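Local coordinates for protein TRAP dicarboxylate transporter, DctP subunit (Sulfurospirillum deleyianum, PDB 4OVS) that binds succinate and probably hands it, or related dicarboxylates, to a TRAP-type membrane transporter for uptake from the periplasm, at residues Q102-D105 and I109-D112; V119-V124 and Y266-A271. All blocks are in the same frame, centred on the assembly; numbering follows the deposited sequence.

How the contacts relate
The two contacts follow each other along the chain, contact 1 closing before contact 2 opens, and they lie about 13 Å apart, centre to centre. Contact 1 folds up the loop between strand 86-87 and helix 113-120. Contact 2 starts where that helix ends, at the turn into helix 123-134, and reaches across to the long helix 253-289. They touch directly: L103 and F104 pack on V124, F104 also meets L120, and F110 lies against V119. The buried apolar packing of contact 1 thus continues into the helix ends on either side of the turn that carries the surface salt bridge of contact 2. Contact 1 packs the loop on helices 113-120 and 123-134, and contact 2 links the turn between them to helix 253-289.

Contact 1 (Q102-D105 and I109-D112); sequences QLFD and IFRD
F104 and F110 meet by their rings, CD1 of F104 lying 3.5 Å from CZ of F110. CD1 of F104 lies at the edge of the F110 ring, near its plane. The two planes are inclined at 45° and the centroids are 5.8 Å apart, so the pair is oblique. In both residues CG stands anti to the carbonyl carbon (chi1 -60° in F104). The end of the F110 ring comes up to F104, where CE2 of F110 also lies 3.9 Å from the backbone O of F104.

Beside the rings, I109 faces the other segment. Its CG2 sits 3.8 Å from L103 O. Its CG1 branch runs anti to the backbone N (chi1 -172°), and CD1 at its end comes 4.3 Å from CD1 of L103. All four touching residues are buried, and the two segments are held together here by apolar packing.

F91 meets the F104 ring edge-to-face, and V124 and L128 of helix 123-134 also touch it. With an alanine here in place of F104, the edge of F110 and the ring of F91 would probably lose a neighbour and a gap would open against V124 and L128. This is structural packing away from the ligand, the side chains of F104 and succinate-binding Y236 being about 10 Å apart. The loop before helix 113-120 folds back and plugs its apolar side chains among helices 113-120, 123-134 and 317-330 of the solute-binding protein fold.

Contact 2 (V119-V124 and Y266-A271); sequences VLDGEV and YERKEA
The R268 guanidinium and the D121 carboxylate meet edge to edge, their planes only 10° apart. Neither face is used between them: the carboxylate lies at the end of the guanidinium, in its plane. R268 grips end-on with two nitrogens, one to each oxygen. NH1 of R268 reaches D121 OD2 at 2.8 Å, and NH2 of R268 reaches D121 OD1 at 3.0 Å. Both bonds are nearly straight, at 167° and 170°. Each oxygen uses its syn lone pair, which makes this a bidentate salt bridge.

The side chains come from opposite directions. R268 is stretched out from CG to NE, which lets it span from its helix to the aspartate. NH2 has a second partner, the backbone O of Y142, which should help fix the rotation of the guanidinium. The pair lies at the surface, where D121 is exposed.

D121 is the first residue to leave helix 113-120, and G122 is the N-cap of helix 123-134. The bridge therefore joins the turn between these helices to the middle of helix 253-289. Strand 137-152 adds to both sides: Y142 also touches L120, and the backbone N of D144 hydrogen-bonds OE1 of E267. On the long helix, E267, E270 and A271 also pack on P39, at the start of helix 39-54.

Contact 1 (Q102-D105 and I109-D112)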
loop_
_atom_site.group_PDB
_atom_site.type_symbol
_atom_site.label_atom_id
_atom_site.label_comp_id
_atom_site.label_asym_id
_atom_site.label_seq_id
_atom_site.Cartn_x
_atom_site.Cartn_y
_atom_site.Cartn_z
ATOM N N GLN A 102 -2.333 -7.664 9.463
ATOM C CA GLN A 102 -1.266 -6.839 10.043
ATOM C C GLN A 102 0.091 -7.512 9.959
ATOM O O GLN A 102 1.130 -6.869 10.151
ATOM C CB GLN A 102 -1.573 -6.476 11.490
ATOM C CG GLN A 102 -2.662 -5.493 11.610
ATOM C CD GLN A 102 -2.960 -5.169 13.044
ATOM O OE1 GLN A 102 -2.636 -4.081 13.528
ATOM N NE2 GLN A 102 -3.587 -6.115 13.744
ATOM N N LEU A 103 0.101 -8.810 9.694
ATOM C CA LEU A 103 1.349 -9.520 9.461
ATOM C C LEU A 103 2.268 -8.780 8.454
ATOM O O LEU A 103 3.436 -8.608 8.698
ATOM C CB LEU A 103 1.046 -10.919 8.948
ATOM C CG LEU A 103 2.179 -11.788 8.424
ATOM C CD1 LEU A 103 3.119 -12.251 9.523
ATOM C CD2 LEU A 103 1.521 -12.959 7.760
ATOM N N PHE A 104 1.711 -8.341 7.346
ATOM C CA PHE A 104 2.481 -7.740 6.266
ATOM C C PHE A 104 2.934 -6.272 6.567
ATOM O O PHE A 104 3.752 -5.704 5.850
ATOM C CB PHE A 104 1.637 -7.742 4.996
ATOM C CG PHE A 104 1.212 -9.108 4.521
ATOM C CD1 PHE A 104 1.904 -10.251 4.889
ATOM C CD2 PHE A 104 0.124 -9.244 3.665
ATOM C CE1 PHE A 104 1.526 -11.503 4.425
ATOM C CE2 PHE A 104 -0.270 -10.514 3.197
ATOM C CZ PHE A 104 0.436 -11.628 3.570
ATOM N N ASP A 105 2.404 -5.678 7.630
ATOM C CA ASP A 105 2.823 -4.358 8.110
ATOM C C ASP A 105 3.973 -4.404 9.111
ATOM O O ASP A 105 4.551 -3.379 9.431
ATOM C CB ASP A 105 1.679 -3.672 8.851
ATOM C CG ASP A 105 0.728 -2.986 7.945
ATOM O OD1 ASP A 105 1.017 -2.886 6.728
ATOM O OD2 ASP A 105 -0.320 -2.546 8.465
ATOM N N ILE A 109 9.678 -7.313 8.348
ATOM C CA ILE A 109 9.270 -8.712 8.189
ATOM C C ILE A 109 9.731 -9.299 6.831
ATOM O O ILE A 109 10.104 -10.468 6.731
ATOM C CB ILE A 109 7.730 -8.894 8.417
ATOM C CG1 ILE A 109 7.352 -10.382 8.434
ATOM C CG2 ILE A 109 6.924 -8.222 7.348
ATOM C CD1 ILE A 109 7.167 -10.966 9.796
ATOM N N PHE A 110 9.741 -8.482 5.786
ATOM C CA PHE A 110 10.146 -8.954 4.453
ATOM C C PHE A 110 11.599 -8.531 4.162
ATOM O O PHE A 110 11.913 -7.334 4.245
ATOM C CB PHE A 110 9.227 -8.397 3.347
ATOM C CG PHE A 110 7.789 -8.891 3.406
ATOM C CD1 PHE A 110 7.471 -10.223 3.129
ATOM C CD2 PHE A 110 6.764 -8.044 3.733
ATOM C CE1 PHE A 110 6.145 -10.680 3.190
ATOM C CE2 PHE A 110 5.446 -8.493 3.806
ATOM C CZ PHE A 110 5.138 -9.827 3.538
ATOM N N ARG A 111 12.459 -9.491 3.798
ATOM C CA ARG A 111 13.887 -9.259 3.583
ATOM C C ARG A 111 14.148 -8.574 2.276
ATOM O O ARG A 111 15.141 -7.872 2.141
ATOM C CB ARG A 111 14.651 -10.573 3.518
ATOM C CG ARG A 111 14.560 -11.422 4.723
ATOM C CD ARG A 111 15.542 -12.560 4.638
ATOM N NE ARG A 111 15.293 -13.472 3.523
ATOM C CZ ARG A 111 14.342 -14.408 3.508
ATOM N NH1 ARG A 111 13.501 -14.554 4.531
ATOM N NH2 ARG A 111 14.215 -15.205 2.454
ATOM N N ASP A 112 13.287 -8.811 1.294
ATOM C CA ASP A 112 13.495 -8.295 -0.047
ATOM C C ASP A 112 12.323 -8.753 -0.883
ATOM O O ASP A 112 11.390 -9.346 -0.336
ATOM C CB ASP A 112 14.848 -8.722 -0.624
ATOM C CG ASP A 112 15.111 -10.205 -0.501
ATOM O OD1 ASP A 112 14.155 -11.005 -0.453
ATOM O OD2 ASP A 112 16.292 -10.599 -0.473
#

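Contact 2 (V119-V124 and Y266-A271)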
loop_
_atom_site.group_PDB
_atom_site.type_symbol
_atom_site.label_atom_id
_atom_site.label_comp_id
_atom_site.label_asym_id
_atom_site.label_seq_id
_atom_site.Cartn_x
_atom_site.Cartn_y
_atom_site.Cartn_z
ATOM N N VAL A 119 6.111 -15.349 -0.265
ATOM C CA VAL A 119 5.051 -15.340 0.727
ATOM C C VAL A 119 3.686 -15.086 0.092
ATOM O O VAL A 119 2.740 -15.881 0.273
ATOM C CB VAL A 119 5.346 -14.332 1.833
ATOM C CG1 VAL A 119 4.140 -14.158 2.740
ATOM C CG2 VAL A 119 6.514 -14.798 2.617
ATOM N N LEU A 120 3.596 -14.022 -0.682
ATOM C CA LEU A 120 2.327 -13.607 -1.275
ATOM C C LEU A 120 1.757 -14.642 -2.225
ATOM O O LEU A 120 0.563 -14.891 -2.189
ATOM C CB LEU A 120 2.447 -12.265 -2.004
ATOM C CG LEU A 120 2.777 -11.040 -1.150
ATOM C CD1 LEU A 120 2.739 -9.729 -1.971
ATOM C CD2 LEU A 120 1.874 -10.946 0.062
ATOM N N ASP A 121 2.576 -15.254 -3.080
ATOM C CA ASP A 121 2.015 -16.233 -3.995
ATOM C C ASP A 121 2.132 -17.670 -3.457
ATOM O O ASP A 121 2.078 -18.614 -4.226
ATOM C CB ASP A 121 2.661 -16.153 -5.380
ATOM C CG ASP A 121 2.490 -14.794 -6.041
ATOM O OD1 ASP A 121 1.432 -14.159 -5.872
ATOM O OD2 ASP A 121 3.442 -14.355 -6.727
ATOM N N GLY A 122 2.276 -17.818 -2.143
ATOM C CA GLY A 122 2.450 -19.108 -1.518
ATOM C C GLY A 122 1.419 -19.305 -0.424
ATOM O O GLY A 122 0.357 -18.672 -0.425
ATOM N N GLU A 123 1.742 -20.164 0.528
ATOM C CA GLU A 123 0.784 -20.613 1.544
ATOM C C GLU A 123 0.176 -19.482 2.401
ATOM O O GLU A 123 -1.036 -19.431 2.600
ATOM C CB GLU A 123 1.480 -21.625 2.444
ATOM C CG GLU A 123 0.644 -22.148 3.596
ATOM C CD GLU A 123 1.423 -23.112 4.502
ATOM O OE1 GLU A 123 2.627 -23.352 4.239
ATOM O OE2 GLU A 123 0.823 -23.628 5.471
ATOM N N VAL A 124 1.017 -18.588 2.913
ATOM C CA VAL A 124 0.543 -17.499 3.777
ATOM C C VAL A 124 -0.326 -16.529 2.999
ATOM O O VAL A 124 -1.414 -16.156 3.449
ATOM C CB VAL A 124 1.712 -16.771 4.441
ATOM C CG1 VAL A 124 1.263 -15.499 5.088
ATOM C CG2 VAL A 124 2.366 -17.676 5.468
ATOM N N TYR A 266 1.435 -7.184 -15.269
ATOM C CA TYR A 266 1.898 -5.886 -15.759
ATOM C C TYR A 266 2.219 -4.935 -14.601
ATOM O O TYR A 266 3.256 -4.295 -14.580
ATOM C CB TYR A 266 0.841 -5.277 -16.661
ATOM C CG TYR A 266 1.137 -3.858 -17.000
ATOM C CD1 TYR A 266 2.195 -3.551 -17.823
ATOM C CD2 TYR A 266 0.360 -2.828 -16.514
ATOM C CE1 TYR A 266 2.499 -2.231 -18.150
ATOM C CE2 TYR A 266 0.641 -1.509 -16.833
ATOM C CZ TYR A 266 1.709 -1.220 -17.654
ATOM O OH TYR A 266 2.044 0.071 -17.983
ATOM N N GLU A 267 1.329 -4.855 -13.629
ATOM C CA GLU A 267 1.568 -4.037 -12.446
ATOM C C GLU A 267 2.843 -4.377 -11.732
ATOM O O GLU A 267 3.561 -3.477 -11.318
ATOM C CB GLU A 267 0.401 -4.108 -11.465
ATOM C CG GLU A 267 0.401 -3.087 -10.422
ATOM C CD GLU A 267 1.247 -3.363 -9.164
ATOM O OE1 GLU A 267 1.647 -4.531 -8.883
ATOM O OE2 GLU A 267 1.486 -2.342 -8.429
ATOM N N ARG A 268 3.149 -5.658 -11.593
ATOM C CA ARG A 268 4.321 -6.028 -10.832
ATOM C C ARG A 268 5.607 -5.679 -11.613
ATOM O O ARG A 268 6.623 -5.396 -11.007
ATOM C CB ARG A 268 4.308 -7.464 -10.377
ATOM C CG ARG A 268 3.099 -7.863 -9.537
ATOM C CD ARG A 268 3.150 -9.358 -9.274
ATOM N NE ARG A 268 2.139 -9.806 -8.323
ATOM C CZ ARG A 268 2.131 -11.011 -7.748
ATOM N NH1 ARG A 268 3.090 -11.885 -8.001
ATOM N NH2 ARG A 268 1.164 -11.354 -6.915
ATOM N N LYS A 269 5.548 -5.680 -12.944
ATOM C CA LYS A 269 6.687 -5.282 -13.765
ATOM C C LYS A 269 6.921 -3.767 -13.590
ATOM O O LYS A 269 8.034 -3.347 -13.324
ATOM C CB LYS A 269 6.425 -5.699 -15.227
ATOM C CG LYS A 269 6.560 -7.222 -15.462
ATOM C CD LYS A 269 6.032 -7.586 -16.860
ATOM C CE LYS A 269 5.945 -9.057 -17.109
ATOM N NZ LYS A 269 7.239 -9.740 -17.114
ATOM N N GLU A 270 5.850 -2.966 -13.637
ATOM C CA GLU A 270 5.964 -1.545 -13.460
ATOM C C GLU A 270 6.520 -1.258 -12.067
ATOM O O GLU A 270 7.342 -0.389 -11.893
ATOM C CB GLU A 270 4.613 -0.838 -13.653
ATOM C CG GLU A 270 4.165 -0.706 -15.127
ATOM C CD GLU A 270 4.951 0.347 -15.942
ATOM O OE1 GLU A 270 4.735 0.399 -17.172
ATOM O OE2 GLU A 270 5.753 1.128 -15.379
ATOM N N ALA A 271 6.109 -2.029 -11.081
ATOM C CA ALA A 271 6.615 -1.802 -9.723
ATOM C C ALA A 271 8.076 -2.154 -9.559
ATOM O O ALA A 271 8.727 -1.518 -8.749
ATOM C CB ALA A 271 5.799 -2.508 -8.680
#